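Local coordinates for protein putative O-methyltransferase (Klebsiella pneumoniae subsp. pneumoniae, PDB 3TFW) that probably transfers a methyl group from S-adenosylmethionine to an oxygen atom of an acceptor that is not known, as a member of the class I O-methyltransferases, at residues Asp31-Asn36 with Gly74-Ile79; Val171-Glu176 with Glu185-Val190; Pro201-Thr206 with Thr220-Asn225. All coordinates share one frame; numbering follows the deposited sequence.

Interaction 1 (Asp31-Asn36 with Gly74-Ile79); sequences DRVLEN and GGYSTI
Val33 and Leu34, neighbours on helix 28-39, meet Tyr76 and Ile79 on the first turns of helix 76-82. The contact packs an N-terminal helix of the O-methyltransferase against the helix that follows the first strand, 66-70, of the Rossmann-like methyltransferase fold. In such folds the glycine-rich turn after this strand usually lies at the S-adenosylmethionine site, and Gly74 and Gly75 belong to that turn here; Gly75 is the N-cap of helix 76-82, and its positive phi suits a residue without a side chain.

Val33 points its CB at the partner helix and divides its work between two methyls. CG2, trans to the carbonyl carbon, meets Ile79 CD1 end to end at 3.6 Å, while CG1 lies at the edge of the Tyr76 ring, near its plane, 4.1 Å from Tyr76 CD1. This one valine therefore touches residues almost a full turn apart on helix 76-82.

Leu34 lies over one face of the same ring. Its CD2 makes a CH-pi contact 3.9 Å from the centroid of the Tyr76 ring, 19° off the normal, and Leu34 CG comes within 3.6 Å of Tyr76 CE1. Tyr76 reaches this place because its CG is trans to the backbone N (chi1 -178°), which carries the ring out toward helix 28-39.

Other residues also pack on the tyrosine: Trp80 meets its ring edge to face, and Leu30 and Asp46 touch it. Asn107 of helix 98-110 ties the two segments together, since its side chain bonds both Asn36 ND2 and Gly74 O. Toward the hydroxyl the leucine is still in touch, with Leu34 CD1 3.8 Å from Tyr76 CE1.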
loop_
_atom_site.group_PDB
_atom_site.type_symbol
_atom_site.label_atom_id
_atom_site.label_comp_id
_atom_site.label_asym_id
_atom_site.label_seq_id
_atom_site.Cartn_x
_atom_site.Cartn_y
_atom_site.Cartn_z
ATOM N N ASP A 31 22.380 -4.039 -2.692
ATOM C CA ASP A 31 23.167 -4.760 -1.692
ATOM C C ASP A 31 24.345 -3.906 -1.238
ATOM O O ASP A 31 24.601 -3.783 -0.047
ATOM C CB ASP A 31 23.698 -6.093 -2.252
ATOM C CG ASP A 31 22.604 -7.138 -2.480
ATOM O OD1 ASP A 31 21.538 -7.078 -1.834
ATOM O OD2 ASP A 31 22.832 -8.047 -3.308
ATOM N N ARG A 32 25.051 -3.316 -2.198
ATOM C CA ARG A 32 26.231 -2.505 -1.914
ATOM C C ARG A 32 25.867 -1.215 -1.176
ATOM O O ARG A 32 26.586 -0.791 -0.267
ATOM C CB ARG A 32 26.993 -2.202 -3.201
ATOM C CG ARG A 32 28.403 -1.679 -2.980
ATOM C CD ARG A 32 29.255 -1.854 -4.225
ATOM N NE ARG A 32 30.455 -1.022 -4.162
ATOM C CZ ARG A 32 31.389 -0.972 -5.106
ATOM N NH1 ARG A 32 31.279 -1.712 -6.204
ATOM N NH2 ARG A 32 32.437 -0.180 -4.945
ATOM N N VAL A 33 24.744 -0.604 -1.556
ATOM C CA VAL A 33 24.245 0.589 -0.853
ATOM C C VAL A 33 24.067 0.312 0.638
ATOM O O VAL A 33 24.502 1.108 1.472
ATOM C CB VAL A 33 22.919 1.115 -1.480
ATOM C CG1 VAL A 33 22.226 2.104 -0.548
ATOM C CG2 VAL A 33 23.198 1.758 -2.827
ATOM N N LEU A 34 23.445 -0.822 0.967
ATOM C CA LEU A 34 23.193 -1.201 2.356
ATOM C C LEU A 34 24.502 -1.522 3.085
ATOM O O LEU A 34 24.680 -1.151 4.243
ATOM C CB LEU A 34 22.226 -2.402 2.435
ATOM C CG LEU A 34 20.740 -2.171 2.117
ATOM C CD1 LEU A 34 19.996 -3.500 1.961
ATOM C CD2 LEU A 34 20.051 -1.294 3.165
ATOM N N GLU A 35 25.413 -2.201 2.391
ATOM C CA GLU A 35 26.755 -2.482 2.929
ATOM C C GLU A 35 27.476 -1.180 3.298
ATOM O O GLU A 35 28.092 -1.081 4.368
ATOM C CB GLU A 35 27.584 -3.284 1.912
ATOM C CG GLU A 35 27.142 -4.731 1.746
ATOM C CD GLU A 35 27.749 -5.437 0.523
ATOM O OE1 GLU A 35 28.544 -4.832 -0.233
ATOM O OE2 GLU A 35 27.416 -6.620 0.316
ATOM N N ASN A 36 27.389 -0.188 2.407
ATOM C CA ASN A 36 27.972 1.139 2.636
ATOM C C ASN A 36 27.394 1.841 3.859
ATOM O O ASN A 36 28.133 2.439 4.655
ATOM C CB ASN A 36 27.760 2.037 1.410
ATOM C CG ASN A 36 28.640 1.664 0.239
ATOM O OD1 ASN A 36 29.581 0.872 0.369
ATOM N ND2 ASN A 36 28.340 2.241 -0.931
ATOM N N GLY A 74 20.876 7.178 4.083
ATOM C CA GLY A 74 21.938 6.750 3.166
ATOM C C GLY A 74 21.481 6.690 1.717
ATOM O O GLY A 74 22.237 6.272 0.826
ATOM N N GLY A 75 20.233 7.087 1.486
ATOM C CA GLY A 75 19.685 7.123 0.140
ATOM C C GLY A 75 19.125 5.796 -0.354
ATOM O O GLY A 75 18.901 5.645 -1.538
ATOM N N TYR A 76 18.862 4.847 0.541
ATOM C CA TYR A 76 18.321 3.550 0.097
ATOM C C TYR A 76 16.907 3.710 -0.493
ATOM O O TYR A 76 16.636 3.275 -1.621
ATOM C CB TYR A 76 18.334 2.546 1.244
ATOM C CG TYR A 76 17.848 1.153 0.879
ATOM C CD1 TYR A 76 18.639 0.282 0.122
ATOM C CD2 TYR A 76 16.591 0.709 1.299
ATOM C CE1 TYR A 76 18.180 -1.011 -0.200
ATOM C CE2 TYR A 76 16.134 -0.564 0.985
ATOM C CZ TYR A 76 16.931 -1.420 0.247
ATOM O OH TYR A 76 16.454 -2.676 -0.057
ATOM N N SER A 77 16.023 4.363 0.251
ATOM C CA SER A 77 14.663 4.615 -0.254
ATOM C C SER A 77 14.693 5.527 -1.470
ATOM O O SER A 77 13.885 5.379 -2.400
ATOM C CB SER A 77 13.788 5.220 0.833
ATOM O OG SER A 77 13.485 4.232 1.803
ATOM N N THR A 78 15.627 6.478 -1.441
ATOM C CA THR A 78 15.816 7.433 -2.526
ATOM C C THR A 78 16.047 6.677 -3.829
ATOM O O THR A 78 15.451 6.989 -4.840
ATOM C CB THR A 78 17.020 8.368 -2.290
ATOM O OG1 THR A 78 17.094 8.727 -0.905
ATOM C CG2 THR A 78 16.889 9.625 -3.159
ATOM N N ILE A 79 16.914 5.675 -3.785
ATOM C CA ILE A 79 17.255 4.924 -4.986
ATOM C C ILE A 79 16.091 4.109 -5.522
ATOM O O ILE A 79 15.870 4.093 -6.731
ATOM C CB ILE A 79 18.495 4.046 -4.779
ATOM C CG1 ILE A 79 19.729 4.947 -4.643
ATOM C CG2 ILE A 79 18.693 3.116 -5.976
ATOM C CD1 ILE A 79 20.881 4.278 -3.873
#

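Interaction 2 (Val171-Glu176 with Glu185-Val190); sequences VVRDGE and ERVQGV
The irregular chain of Val171-Glu176 runs beside the first turns of helix 185-199, coming nearest at Val171 with Val190 (CA atoms 6.0 Å apart) and at Glu176 with Val187. It belongs to the loop that leaves strand 165-169 in the Rossmann-like methyltransferase fold, and the contact folds this loop back on the helix into which it leads. Within the loop, Gly175 N bonds Val172 O and Glu176 N bonds Arg173 O, two short-range bonds that keep the chain coiled.

Val187 and Val190, nearly one turn apart, carry the apolar part of the helix's contact. Val190 CG1 packs on Val171 CB at 3.8 Å and also covers Val171 O, a buried carbonyl oxygen without a polar partner in the model. Val187 CG2 faces Glu176 CB at 3.7 Å.

Arg173 spans both valines with its aliphatic part: CB lies near Val187 CG2, and CD is 4.0 Å from Val190 CG2. Its chain is bent at chi2 and chi3 (-52° and -54°), folding the guanidinium back toward its own loop, where NH1 bonds Asn170 O. Arg186 crosses it at about a right angle, with the two guanidinium planes 64° apart. Arg173 NH2 sits over one face of the Arg186 group, 3.7 Å from Arg186 NH1. That closeness of like charges is probably eased by the salt bridge of Arg186 NE to Asp184; Lys146 touches both arginines.

Glu176 turns its carboxylate to Asn179, and Val172 packs on Val15 of the second subunit, so the loop also reaches the dimer interface. Among the arginines, the nearest approach is to a methylene: Arg173 NH2 lies 3.6 Å from Arg186 CD.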
loop_
_atom_site.group_PDB
_atom_site.type_symbol
_atom_site.label_atom_id
_atom_site.label_comp_id
_atom_site.label_asym_id
_atom_site.label_seq_id
_atom_site.Cartn_x
_atom_site.Cartn_y
_atom_site.Cartn_z
ATOM N N VAL A 171 4.971 5.573 11.836
ATOM C CA VAL A 171 4.004 6.302 12.650
ATOM C C VAL A 171 3.498 5.561 13.897
ATOM O O VAL A 171 2.828 6.160 14.729
ATOM C CB VAL A 171 2.783 6.794 11.805
ATOM C CG1 VAL A 171 3.225 7.866 10.816
ATOM C CG2 VAL A 171 2.088 5.627 11.083
ATOM N N VAL A 172 3.822 4.280 14.023
ATOM C CA VAL A 172 3.258 3.447 15.094
ATOM C C VAL A 172 3.994 3.606 16.437
ATOM O O VAL A 172 3.372 3.539 17.499
ATOM C CB VAL A 172 3.156 1.980 14.630
ATOM C CG1 VAL A 172 2.909 1.012 15.798
ATOM C CG2 VAL A 172 2.056 1.860 13.579
ATOM N N ARG A 173 5.309 3.831 16.378
ATOM C CA ARG A 173 6.140 4.097 17.575
ATOM C C ARG A 173 6.025 2.985 18.625
ATOM O O ARG A 173 5.888 3.269 19.820
ATOM C CB ARG A 173 5.791 5.455 18.219
ATOM C CG ARG A 173 5.505 6.618 17.242
ATOM C CD ARG A 173 6.613 6.809 16.217
ATOM N NE ARG A 173 7.930 6.975 16.836
ATOM C CZ ARG A 173 9.079 7.052 16.163
ATOM N NH1 ARG A 173 9.098 6.986 14.836
ATOM N NH2 ARG A 173 10.218 7.199 16.825
ATOM N N ASP A 174 6.070 1.738 18.166
ATOM C CA ASP A 174 5.919 0.550 19.029
ATOM C C ASP A 174 4.635 0.574 19.885
ATOM O O ASP A 174 4.601 0.088 21.028
ATOM C CB ASP A 174 7.183 0.346 19.887
ATOM C CG ASP A 174 7.278 -1.055 20.462
ATOM O OD1 ASP A 174 7.182 -2.030 19.684
ATOM O OD2 ASP A 174 7.447 -1.175 21.696
ATOM N N GLY A 175 3.571 1.147 19.326
ATOM C CA GLY A 175 2.294 1.227 20.019
ATOM C C GLY A 175 2.038 2.522 20.759
ATOM O O GLY A 175 0.897 2.812 21.098
ATOM N N GLU A 176 3.091 3.309 21.002
ATOM C CA GLU A 176 2.975 4.546 21.777
ATOM C C GLU A 176 2.167 5.658 21.109
ATOM O O GLU A 176 1.736 6.605 21.777
ATOM C CB GLU A 176 4.358 5.062 22.218
ATOM C CG GLU A 176 4.940 4.312 23.417
ATOM C CD GLU A 176 4.004 4.332 24.618
ATOM O OE1 GLU A 176 3.830 5.407 25.241
ATOM O OE2 GLU A 176 3.425 3.266 24.923
ATOM N N GLU A 185 8.603 13.469 22.413
ATOM C CA GLU A 185 8.281 14.469 21.389
ATOM C C GLU A 185 7.997 13.846 20.021
ATOM O O GLU A 185 7.272 14.433 19.211
ATOM C CB GLU A 185 9.377 15.539 21.258
ATOM C CG GLU A 185 9.496 16.518 22.437
ATOM C CD GLU A 185 10.502 16.059 23.494
ATOM O OE1 GLU A 185 10.713 14.838 23.640
ATOM O OE2 GLU A 185 11.085 16.930 24.179
ATOM N N ARG A 186 8.564 12.666 19.774
ATOM C CA ARG A 186 8.359 11.942 18.513
ATOM C C ARG A 186 6.937 11.402 18.433
ATOM O O ARG A 186 6.306 11.467 17.378
ATOM C CB ARG A 186 9.368 10.810 18.361
ATOM C CG ARG A 186 10.828 11.261 18.416
ATOM C CD ARG A 186 11.762 10.072 18.417
ATOM N NE ARG A 186 11.646 9.303 19.655
ATOM C CZ ARG A 186 12.309 8.180 19.909
ATOM N NH1 ARG A 186 13.147 7.674 19.009
ATOM N NH2 ARG A 186 12.121 7.554 21.063
ATOM N N VAL A 187 6.438 10.888 19.558
ATOM C CA VAL A 187 5.034 10.506 19.696
ATOM C C VAL A 187 4.089 11.701 19.576
ATOM O O VAL A 187 3.078 11.626 18.879
ATOM C CB VAL A 187 4.772 9.736 21.021
ATOM C CG1 VAL A 187 3.279 9.496 21.224
ATOM C CG2 VAL A 187 5.515 8.415 21.008
ATOM N N GLN A 188 4.420 12.803 20.239
ATOM C CA GLN A 188 3.615 14.017 20.147
ATOM C C GLN A 188 3.505 14.495 18.687
ATOM O O GLN A 188 2.411 14.814 18.214
ATOM C CB GLN A 188 4.204 15.123 21.024
ATOM C CG GLN A 188 4.102 14.872 22.533
ATOM C CD GLN A 188 5.025 15.778 23.337
ATOM O OE1 GLN A 188 5.459 16.833 22.859
ATOM N NE2 GLN A 188 5.340 15.364 24.565
ATOM N N GLY A 189 4.640 14.532 17.990
ATOM C CA GLY A 189 4.692 14.969 16.587
ATOM C C GLY A 189 3.870 14.094 15.653
ATOM O O GLY A 189 3.143 14.601 14.785
ATOM N N VAL A 190 3.997 12.781 15.818
ATOM C CA VAL A 190 3.240 11.814 15.016
ATOM C C VAL A 190 1.725 11.937 15.258
ATOM O O VAL A 190 0.922 11.861 14.307
ATOM C CB VAL A 190 3.755 10.364 15.238
ATOM C CG1 VAL A 190 2.794 9.338 14.663
ATOM C CG2 VAL A 190 5.128 10.176 14.584
#

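Interaction 3 (Pro201-Thr206 with Thr220-Asn225); sequences PRLTAT and TLAWVN
Arg202 O receives the amide of Asn225 beside strands 203-211 and 217-224, an antiparallel beta hairpin that ends the Rossmann-like methyltransferase sheet, with 203-211 its outermost strand within the chain. That bond, Asn225 N to Arg202 O, is short at 2.7 Å, and its donor stands above the carbonyl plane, 38° out of it.

Two hydrogen-bonded pairs follow. Thr204 and Trp223 exchange both amides: Thr204 N reaches Trp223 O at 2.9 Å in the carbonyl plane, whereas Trp223 N meets Thr204 O from a tilted position with an N-H...O angle of 173°. Thr206 and Leu221 repeat the exchange, with Thr206 N 2.9 Å from Leu221 O and Leu221 N 3.0 Å from Thr206 O. The non-hydrogen-bonded pair Ala205-Ala222 lies between these two, and Leu203-Val224 between Thr204-Trp223 and the Arg202-Asn225 bond. Strand 217-224 is bonded on its other side too: Thr220 and Ala222 bond with Gly168 and Ile166 of strand 165-169, and Val224 with Gly163 and Thr164 just before it.

Leu203, Ala205, Ala222 and Val224 share one face, close-packed where Leu203 CD2 comes 3.7 Å from Val224 CG2; Met197 of helix 185-199 lies on Leu203 and Ala205.

Thr204, Thr206, Leu221 and Trp223 form the other face, toward the second subunit. Thr206 OG1, trans to the backbone N (chi1 -169°), bonds Asn50 O of the second subunit. Arg60 of the second subunit makes a cation-pi contact with the Trp223 ring and a weak hydrogen bond from NH1 to Thr204 OG1.

At the open end a water joins the residues flanking the strands: it accepts from Arg202 NE at 2.9 Å, lying in the guanidinium plane, and donates to Asn225 O at 2.8 Å.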
loop_
_atom_site.group_PDB
_atom_site.type_symbol
_atom_site.label_atom_id
_atom_site.label_comp_id
_atom_site.label_asym_id
_atom_site.label_seq_id
_atom_site.Cartn_x
_atom_site.Cartn_y
_atom_site.Cartn_z
ATOM N N PRO A 201 -9.653 18.601 4.949
ATOM C CA PRO A 201 -10.535 18.175 3.850
ATOM C C PRO A 201 -9.818 17.980 2.508
ATOM O O PRO A 201 -10.307 17.235 1.663
ATOM C CB PRO A 201 -11.567 19.311 3.752
ATOM C CG PRO A 201 -10.940 20.470 4.426
ATOM C CD PRO A 201 -10.054 19.909 5.498
ATOM N N ARG A 202 -8.673 18.636 2.328
ATOM C CA ARG A 202 -7.875 18.465 1.116
ATOM C C ARG A 202 -7.174 17.092 1.054
ATOM O O ARG A 202 -6.525 16.783 0.064
ATOM C CB ARG A 202 -6.835 19.581 1.000
ATOM C CG ARG A 202 -7.425 20.955 0.647
ATOM C CD ARG A 202 -6.394 22.048 0.845
ATOM N NE ARG A 202 -5.257 21.908 -0.064
ATOM C CZ ARG A 202 -4.054 22.428 0.163
ATOM N NH1 ARG A 202 -3.823 23.115 1.270
ATOM N NH2 ARG A 202 -3.080 22.256 -0.716
ATOM N N LEU A 203 -7.297 16.290 2.113
ATOM C CA LEU A 203 -6.712 14.944 2.140
ATOM C C LEU A 203 -7.742 13.825 2.324
ATOM O O LEU A 203 -8.695 13.967 3.098
ATOM C CB LEU A 203 -5.644 14.845 3.236
ATOM C CG LEU A 203 -4.405 15.733 3.093
ATOM C CD1 LEU A 203 -3.555 15.665 4.356
ATOM C CD2 LEU A 203 -3.571 15.347 1.869
ATOM N N THR A 204 -7.542 12.726 1.599
ATOM C CA THR A 204 -8.231 11.467 1.866
ATOM C C THR A 204 -7.149 10.465 2.274
ATOM O O THR A 204 -6.285 10.097 1.467
ATOM C CB THR A 204 -8.998 10.965 0.625
ATOM O OG1 THR A 204 -10.011 11.923 0.274
ATOM C CG2 THR A 204 -9.679 9.601 0.892
ATOM N N ALA A 205 -7.197 10.027 3.525
ATOM C CA ALA A 205 -6.072 9.300 4.099
ATOM C C ALA A 205 -6.458 7.969 4.734
ATOM O O ALA A 205 -7.596 7.766 5.157
ATOM C CB ALA A 205 -5.374 10.187 5.115
ATOM N N THR A 206 -5.482 7.070 4.793
ATOM C CA THR A 206 -5.592 5.830 5.543
ATOM C C THR A 206 -4.222 5.533 6.141
ATOM O O THR A 206 -3.254 6.263 5.905
ATOM C CB THR A 206 -6.062 4.654 4.653
ATOM O OG1 THR A 206 -6.394 3.529 5.483
ATOM C CG2 THR A 206 -4.979 4.248 3.637
ATOM N N THR A 220 1.282 6.063 6.908
ATOM C CA THR A 220 0.087 6.715 6.380
ATOM C C THR A 220 0.214 6.923 4.882
ATOM O O THR A 220 1.321 7.026 4.341
ATOM C CB THR A 220 -0.175 8.063 7.070
ATOM O OG1 THR A 220 0.929 8.951 6.842
ATOM C CG2 THR A 220 -0.351 7.862 8.557
ATOM N N LEU A 221 -0.935 6.982 4.218
ATOM C CA LEU A 221 -1.003 7.229 2.795
ATOM C C LEU A 221 -2.159 8.195 2.609
ATOM O O LEU A 221 -3.268 7.915 3.080
ATOM C CB LEU A 221 -1.278 5.915 2.084
ATOM C CG LEU A 221 -0.929 5.708 0.611
ATOM C CD1 LEU A 221 0.535 5.977 0.328
ATOM C CD2 LEU A 221 -1.252 4.252 0.253
ATOM N N ALA A 222 -1.901 9.338 1.962
ATOM C CA ALA A 222 -2.929 10.375 1.802
ATOM C C ALA A 222 -2.933 10.867 0.359
ATOM O O ALA A 222 -1.868 11.118 -0.214
ATOM C CB ALA A 222 -2.685 11.546 2.772
ATOM N N TRP A 223 -4.129 10.962 -0.214
ATOM C CA TRP A 223 -4.346 11.476 -1.563
ATOM C C TRP A 223 -4.811 12.921 -1.412
ATOM O O TRP A 223 -5.678 13.207 -0.585
ATOM C CB TRP A 223 -5.417 10.613 -2.262
ATOM C CG TRP A 223 -6.019 11.165 -3.539
ATOM C CD1 TRP A 223 -6.982 12.139 -3.646
ATOM C CD2 TRP A 223 -5.721 10.752 -4.880
ATOM N NE1 TRP A 223 -7.292 12.360 -4.964
ATOM C CE2 TRP A 223 -6.536 11.522 -5.745
ATOM C CE3 TRP A 223 -4.844 9.809 -5.435
ATOM C CZ2 TRP A 223 -6.503 11.377 -7.130
ATOM C CZ3 TRP A 223 -4.808 9.667 -6.816
ATOM C CH2 TRP A 223 -5.629 10.451 -7.648
ATOM N N VAL A 224 -4.228 13.822 -2.202
ATOM C CA VAL A 224 -4.592 15.233 -2.166
ATOM C C VAL A 224 -5.800 15.476 -3.082
ATOM O O VAL A 224 -5.770 15.165 -4.274
ATOM C CB VAL A 224 -3.404 16.162 -2.532
ATOM C CG1 VAL A 224 -3.836 17.633 -2.548
ATOM C CG2 VAL A 224 -2.243 15.957 -1.546
ATOM N N ASN A 225 -6.868 15.999 -2.489
ATOM C CA ASN A 225 -8.111 16.297 -3.210
ATOM C C ASN A 225 -8.045 17.675 -3.840
ATOM O O ASN A 225 -7.383 18.572 -3.305
ATOM C CB ASN A 225 -9.302 16.267 -2.251
ATOM C CG ASN A 225 -9.475 14.925 -1.576
ATOM O OD1 ASN A 225 -9.610 14.843 -0.361
ATOM N ND2 ASN A 225 -9.476 13.872 -2.361
HETATM O O HOH W 1 -5.698 20.776 -2.658
#

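The contacts follow one another along the chain, each closing before the next opens, all in one Rossmann-like fold. Interaction 1 packs helix 28-39, from before the first strand, on helix 76-82, which follows it; it lies on the opposite side of the chain's centre from interaction 3, with centres about 29 Å apart, and about 13 Å separates its nearest atoms from those of either other contact. Interactions 2 and 3, about 20 Å apart between centres, are neighbours: helix 185-199 leads directly to strand 203-211, and Val171 CG2 packs on Thr220 CG2 at 4.2 Å. Unlike interaction 1, both touch the second subunit: the C-terminal hairpin and the 171-176 loop meet its N-terminal residues.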